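Local coordinates for protein FAD-binding oxidoreductase (Gulosibacter chungangensis, PDB 7PBG) that oxidises 4-ethylphenol by flavin-dependent dehydrogenation, using an FAD cofactor attached covalently to the protein, at residues A[299-302]-A[303-307]; A[341-345]-A[346-350]. One frame throughout, in Å; residues are numbered along the deposited sequence.

Contact 1 (A[299-302]-A[303-307])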
ATOM      1  N   GLY A 299      31.021 -30.517 -12.329  1.00 22.35           N
ATOM      2  CA  GLY A 299      31.582 -29.248 -11.831  1.00 22.09           C
ATOM      3  C   GLY A 299      30.852 -28.044 -12.423  1.00 24.52           C
ATOM      4  O   GLY A 299      29.946 -28.207 -13.253  1.00 20.12           O
ATOM      5  N   PRO A 300      31.207 -26.802 -11.998  1.00 20.08           N
ATOM      6  CA  PRO A 300      30.496 -25.598 -12.416  1.00 20.56           C
ATOM      7  C   PRO A 300      30.358 -25.467 -13.933  1.00 20.48           C
ATOM      8  O   PRO A 300      31.249 -25.865 -14.714  1.00 20.89           O
ATOM      9  CB  PRO A 300      31.381 -24.443 -11.863  1.00 20.12           C
ATOM     10  CG  PRO A 300      32.083 -25.048 -10.692  1.00 22.13           C
ATOM     11  CD  PRO A 300      32.272 -26.515 -11.017  1.00 25.07           C
ATOM     12  N   LEU A 301      29.259 -24.859 -14.358  1.00 20.82           N
ATOM     13  CA  LEU A 301      29.012 -24.673 -15.798  1.00 22.43           C
ATOM     14  C   LEU A 301      30.140 -23.829 -16.367  1.00 23.91           C
ATOM     15  O   LEU A 301      30.487 -22.806 -15.774  1.00 23.25           O
ATOM     16  CB  LEU A 301      27.648 -24.022 -16.011  1.00 21.01           C
ATOM     17  CG  LEU A 301      26.461 -24.914 -15.650  1.00 20.86           C
ATOM     18  CD1 LEU A 301      25.185 -24.111 -15.475  1.00 22.26           C
ATOM     19  CD2 LEU A 301      26.262 -26.010 -16.667  1.00 20.64           C
ATOM     20  N   THR A 302      30.708 -24.266 -17.488  1.00 22.76           N
ATOM     21  CA  THR A 302      31.802 -23.539 -18.155  1.00 23.09           C
ATOM     22  C   THR A 302      31.195 -22.436 -19.017  1.00 20.60           C
ATOM     23  O   THR A 302      30.001 -22.500 -19.323  1.00 22.01           O
ATOM     24  CB  THR A 302      32.661 -24.512 -18.971  1.00 22.02           C
ATOM     25  OG1 THR A 302      31.825 -24.997 -20.019  1.00 22.53           O
ATOM     26  CG2 THR A 302      33.207 -25.654 -18.128  1.00 22.83           C
ATOM     27  N   ASP A 303      31.989 -21.424 -19.374  1.00 23.56           N
ATOM     28  CA  ASP A 303      31.583 -20.424 -20.386  1.00 21.19           C
ATOM     29  C   ASP A 303      31.162 -21.159 -21.659  1.00 22.65           C
ATOM     30  O   ASP A 303      30.220 -20.729 -22.326  1.00 22.66           O
ATOM     31  CB  ASP A 303      32.709 -19.434 -20.665  1.00 24.21           C
ATOM     32  CG  ASP A 303      33.004 -18.528 -19.481  1.00 26.60           C
ATOM     33  OD1 ASP A 303      32.285 -18.625 -18.472  1.00 30.02           O
ATOM     34  OD2 ASP A 303      33.969 -17.749 -19.566  1.00 29.13           O
ATOM     35  N   GLU A 304      31.871 -22.224 -22.024  1.00 22.02           N
ATOM     36  CA  GLU A 304      31.559 -22.893 -23.289  1.00 21.63           C
ATOM     37  C   GLU A 304      30.173 -23.555 -23.171  1.00 19.02           C
ATOM     38  O   GLU A 304      29.416 -23.530 -24.195  1.00 22.27           O
ATOM     39  CB  GLU A 304      32.652 -23.898 -23.651  1.00 23.48           C
ATOM     40  CG  GLU A 304      33.977 -23.235 -23.993  1.00 26.21           C
ATOM     41  CD  GLU A 304      34.839 -22.788 -22.817  1.00 33.78           C
ATOM     42  OE1 GLU A 304      35.817 -22.039 -23.081  1.00 40.79           O
ATOM     43  OE2 GLU A 304      34.553 -23.155 -21.626  1.00 32.78           O
ATOM     44  N   ALA A 305      29.822 -24.113 -22.013  1.00 18.97           N
ATOM     45  CA  ALA A 305      28.481 -24.730 -21.810  1.00 20.91           C
ATOM     46  C   ALA A 305      27.416 -23.642 -21.934  1.00 20.50           C
ATOM     47  O   ALA A 305      26.418 -23.888 -22.599  1.00 20.05           O
ATOM     48  CB  ALA A 305      28.355 -25.463 -20.484  1.00 21.13           C
ATOM     49  N   LYS A 306      27.650 -22.453 -21.385  1.00 19.60           N
ATOM     50  CA  LYS A 306      26.639 -21.365 -21.435  1.00 19.70           C
ATOM     51  C   LYS A 306      26.503 -20.892 -22.883  1.00 19.66           C
ATOM     52  O   LYS A 306      25.400 -20.596 -23.290  1.00 21.35           O
ATOM     53  CB  LYS A 306      27.018 -20.273 -20.434  1.00 19.47           C
ATOM     54  CG  LYS A 306      26.943 -20.774 -19.000  1.00 19.94           C
ATOM     55  CD  LYS A 306      27.566 -19.788 -18.039  1.00 23.58           C
ATOM     56  CE  LYS A 306      27.621 -20.245 -16.595  1.00 25.90           C
ATOM     57  NZ  LYS A 306      28.300 -19.213 -15.742  1.00 28.30           N
ATOM     58  N   GLN A 307      27.591 -20.848 -23.617  1.00 19.97           N
ATOM     59  CA  GLN A 307      27.586 -20.431 -25.031  1.00 20.01           C
ATOM     60  C   GLN A 307      26.809 -21.481 -25.825  1.00 19.53           C
ATOM     61  O   GLN A 307      26.084 -21.118 -26.742  1.00 19.31           O
ATOM     62  CB  GLN A 307      28.990 -20.212 -25.576  1.00 21.33           C
ATOM     63  CG  GLN A 307      28.958 -19.452 -26.886  1.00 20.01           C
ATOM     64  CD  GLN A 307      28.409 -18.048 -26.731  1.00 21.17           C
ATOM     65  OE1 GLN A 307      28.890 -17.273 -25.895  1.00 22.09           O
ATOM     66  NE2 GLN A 307      27.399 -17.709 -27.514  1.00 22.83           N
TER
HETATM   67  O   HOH W   1      29.251 -21.230 -13.871  1.00 25.28           O
HETATM   68  O   HOH W   2      31.260 -20.271 -16.295  1.00 29.04           O

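Contact 2 (A[341-345]-A[346-350])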
ATOM      1  N   ALA A 341      15.152   1.379 -28.288  1.00 20.99           N
ATOM      2  CA  ALA A 341      16.040   1.576 -27.126  1.00 21.26           C
ATOM      3  C   ALA A 341      17.049   0.427 -26.993  1.00 20.37           C
ATOM      4  O   ALA A 341      18.263   0.684 -26.927  1.00 20.78           O
ATOM      5  CB  ALA A 341      15.259   1.752 -25.837  1.00 19.58           C
ATOM      6  N   TYR A 342      16.578  -0.811 -26.950  1.00 20.04           N
ATOM      7  CA  TYR A 342      17.390  -1.979 -26.602  1.00 19.35           C
ATOM      8  C   TYR A 342      18.274  -2.381 -27.787  1.00 16.77           C
ATOM      9  O   TYR A 342      19.344  -2.955 -27.572  1.00 19.00           O
ATOM     10  CB  TYR A 342      16.488  -3.095 -26.114  1.00 19.90           C
ATOM     11  CG  TYR A 342      15.936  -2.921 -24.724  1.00 18.69           C
ATOM     12  CD1 TYR A 342      16.754  -3.142 -23.632  1.00 18.87           C
ATOM     13  CD2 TYR A 342      14.610  -2.584 -24.519  1.00 17.58           C
ATOM     14  CE1 TYR A 342      16.261  -3.042 -22.338  1.00 18.31           C
ATOM     15  CE2 TYR A 342      14.084  -2.502 -23.239  1.00 18.57           C
ATOM     16  CZ  TYR A 342      14.908  -2.763 -22.159  1.00 18.88           C
ATOM     17  OH  TYR A 342      14.277  -2.667 -20.969  1.00 18.76           O
ATOM     18  N   LEU A 343      17.833  -2.093 -29.012  1.00 19.94           N
ATOM     19  CA  LEU A 343      18.586  -2.537 -30.207  1.00 20.18           C
ATOM     20  C   LEU A 343      19.798  -1.634 -30.418  1.00 23.29           C
ATOM     21  O   LEU A 343      20.632  -2.036 -31.241  1.00 24.47           O
ATOM     22  CB  LEU A 343      17.727  -2.595 -31.469  1.00 22.04           C
ATOM     23  CG  LEU A 343      16.718  -3.740 -31.593  1.00 25.36           C
ATOM     24  CD1 LEU A 343      16.122  -3.711 -32.976  1.00 25.96           C
ATOM     25  CD2 LEU A 343      17.297  -5.095 -31.316  1.00 26.99           C
ATOM     26  N   GLN A 344      19.941  -0.549 -29.656  1.00 20.56           N
ATOM     27  CA  GLN A 344      21.214   0.222 -29.660  1.00 22.20           C
ATOM     28  C   GLN A 344      22.330  -0.529 -28.929  1.00 23.21           C
ATOM     29  O   GLN A 344      23.488  -0.083 -29.031  1.00 25.28           O
ATOM     30  CB  GLN A 344      21.044   1.606 -29.071  1.00 20.89           C
ATOM     31  CG  GLN A 344      20.154   2.497 -29.906  1.00 23.63           C
ATOM     32  CD  GLN A 344      20.448   3.923 -29.542  1.00 28.87           C
ATOM     33  OE1 GLN A 344      20.316   4.273 -28.382  1.00 28.97           O
ATOM     34  NE2 GLN A 344      20.866   4.736 -30.509  1.00 32.08           N
ATOM     35  N   ILE A 345      22.008  -1.566 -28.156  1.00 20.37           N
ATOM     36  CA  ILE A 345      23.045  -2.448 -27.562  1.00 21.20           C
ATOM     37  C   ILE A 345      23.555  -3.358 -28.659  1.00 23.42           C
ATOM     38  O   ILE A 345      22.789  -4.145 -29.203  1.00 20.93           O
ATOM     39  CB  ILE A 345      22.517  -3.193 -26.340  1.00 18.84           C
ATOM     40  CG1 ILE A 345      22.037  -2.170 -25.309  1.00 20.89           C
ATOM     41  CG2 ILE A 345      23.572  -4.145 -25.793  1.00 19.27           C
ATOM     42  CD1 ILE A 345      21.375  -2.770 -24.070  1.00 20.24           C
ATOM     43  N   PRO A 346      24.856  -3.277 -29.008  1.00 21.26           N
ATOM     44  CA  PRO A 346      25.366  -4.063 -30.125  1.00 20.85           C
ATOM     45  C   PRO A 346      25.033  -5.548 -29.981  1.00 19.15           C
ATOM     46  O   PRO A 346      25.180  -6.137 -28.914  1.00 22.75           O
ATOM     47  CB  PRO A 346      26.869  -3.816 -30.115  1.00 20.70           C
ATOM     48  CG  PRO A 346      27.011  -2.443 -29.441  1.00 21.14           C
ATOM     49  CD  PRO A 346      25.877  -2.369 -28.433  1.00 22.02           C
ATOM     50  N   GLY A 347      24.546  -6.128 -31.059  1.00 19.87           N
ATOM     51  CA  GLY A 347      24.241  -7.567 -31.087  1.00 22.77           C
ATOM     52  C   GLY A 347      22.851  -7.929 -30.578  1.00 21.27           C
ATOM     53  O   GLY A 347      22.479  -9.107 -30.750  1.00 21.19           O
ATOM     54  N   ALA A 348      22.105  -7.001 -29.985  1.00 20.92           N
ATOM     55  CA  ALA A 348      20.745  -7.280 -29.453  1.00 20.81           C
ATOM     56  C   ALA A 348      19.827  -7.671 -30.601  1.00 18.72           C
ATOM     57  O   ALA A 348      19.989  -7.169 -31.726  1.00 20.61           O
ATOM     58  CB  ALA A 348      20.160  -6.105 -28.721  1.00 21.83           C
ATOM     59  N   ARG A 349      18.899  -8.561 -30.311  1.00 18.79           N
ATOM     60  CA  ARG A 349      17.857  -9.055 -31.251  1.00 19.42           C
ATOM     61  C   ARG A 349      16.493  -9.014 -30.548  1.00 18.62           C
ATOM     62  O   ARG A 349      16.368  -9.433 -29.392  1.00 17.59           O
ATOM     63  CB  ARG A 349      18.154 -10.460 -31.761  1.00 20.10           C
ATOM     64  CG  ARG A 349      17.127 -10.950 -32.774  1.00 21.21           C
ATOM     65  CD  ARG A 349      17.605 -12.185 -33.503  1.00 21.09           C
ATOM     66  NE  ARG A 349      17.912 -13.255 -32.582  1.00 22.21           N
ATOM     67  CZ  ARG A 349      17.024 -14.106 -32.058  1.00 23.48           C
ATOM     68  NH1 ARG A 349      15.757 -14.014 -32.368  1.00 22.73           N
ATOM     69  NH2 ARG A 349      17.411 -15.045 -31.202  1.00 26.90           N
ATOM     70  N   PHE A 350      15.499  -8.494 -31.242  1.00 18.34           N
ATOM     71  CA  PHE A 350      14.151  -8.265 -30.692  1.00 18.64           C
ATOM     72  C   PHE A 350      13.163  -9.194 -31.410  1.00 20.00           C
ATOM     73  O   PHE A 350      13.174  -9.247 -32.647  1.00 21.04           O
ATOM     74  CB  PHE A 350      13.774  -6.795 -30.858  1.00 20.16           C
ATOM     75  CG  PHE A 350      12.484  -6.393 -30.220  1.00 20.23           C
ATOM     76  CD1 PHE A 350      12.452  -5.977 -28.891  1.00 20.34           C
ATOM     77  CD2 PHE A 350      11.291  -6.461 -30.923  1.00 21.48           C
ATOM     78  CE1 PHE A 350      11.258  -5.616 -28.299  1.00 19.85           C
ATOM     79  CE2 PHE A 350      10.105  -6.025 -30.351  1.00 22.05           C
ATOM     80  CZ  PHE A 350      10.088  -5.610 -29.044  1.00 20.71           C
TER
HETATM   81  O   HOH W   3      20.981  -4.542 -32.412  1.00 26.18           O

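Contact 1 (A[299-302]-A[303-307])
Thr302 turns its hydroxyl onto the first turn of helix 303-313 and serves as its N-cap. OG1 lies between the backbone N and the carbonyl carbon (chi1 66°), and from there it accepts a hydrogen bond from Ala305 N at 3.0 Å. The main chain of the same residue makes a second link, Lys306 N donating to Thr302 O at 3.1 Å. Two amides of the helix start are thus tied to one residue, one through its side chain and one through its carbonyl. A valine here would probably leave Ala305 N without its capping acceptor and the first turn less firmly closed. Glu304, exposed to solvent and with its chain bent at chi2 (80°), brings OE2 back to 3.5 Å from Thr302 CB, an approach alongside the cap residue rather than a bond to it. Lys306 runs the other way: its extended chain passes Thr302 O, with CG 3.5 Å from that oxygen, and reaches Leu301, where CE lies 3.8 Å from Leu301 CB. Leu301 itself is buried against Thr282 of helix 281-288 and against Gln295, whose side-chain amide also bonds Pro300 O and Thr302 N and so steadies the incoming loop. The ammonium group of Lys306 ends beside the carbonyl of Leu301 without bonding it directly. It donates instead to two waters that both bond Leu301 O, and the second of these, 2.9 Å from Asp303 OD1, joins the aspartate to the same cluster.

Contact 2 (A[341-345]-A[346-350])
Tyr342, in the last part of helix 328-342, meets the returning chain through its backbone: its carbonyl O lies 3.5 Å from the methyl CB of Ala348 and also accepts from Ile345 N, closing a type I turn. The phenol leads away from this contact, and its OH bonds Thr262 of helix 255-266. Leu343 does the reaching. One branch, CD2, rests 3.4 Å from Ala348 O and extends on to Phe350 CB at 3.9 Å, so a single methyl spans the step from loop into strand. A water bridges the carbonyls of Leu343 and Ala348, donating to each and satisfying both oxygens. At Gln344 the backbone takes over, with O against Pro346 CD. Ile345 then opens a type II turn, its O accepting from Ala348 N at 3.0 Å in a nearly straight bond (161°). Its CG2, anti to the backbone N, packs on Pro346 CD, the two side chains crossing at about a right angle. Gly347 occupies the third position of this turn with positive phi (86°), a backbone shape in which a beta carbon would collide with the carbonyl oxygen of Pro346. Two consecutive tight turns therefore reverse the chain between helix 328-342 and edge strand 349-352, which pairs with strand 241-249; this is the helix-to-strand connection of a beta-alpha-beta unit in a ferredoxin-like, 4-1-3-2 half of the antiparallel sheet.

Contact 1 and contact 2 follow each other along the chain, the first starting a helix and the second leaving one. Strand 318-326 and most of helix 328-342 lie between them. Their centres are 24 Å apart and their nearest atoms about 10 Å, so they do not touch, although both lie on the same side of the chain's centre. Each is peripheral, 29 Å and 31 Å from that centre respectively, and away from the FAD site. The eight-stranded sheet provides the structural connection: the turns of 341-350 lead into its edge strand 349-352, helix 303-313 precedes its strand 318-326, and its strand 393-402 carries His395, the covalent attachment point of the flavin.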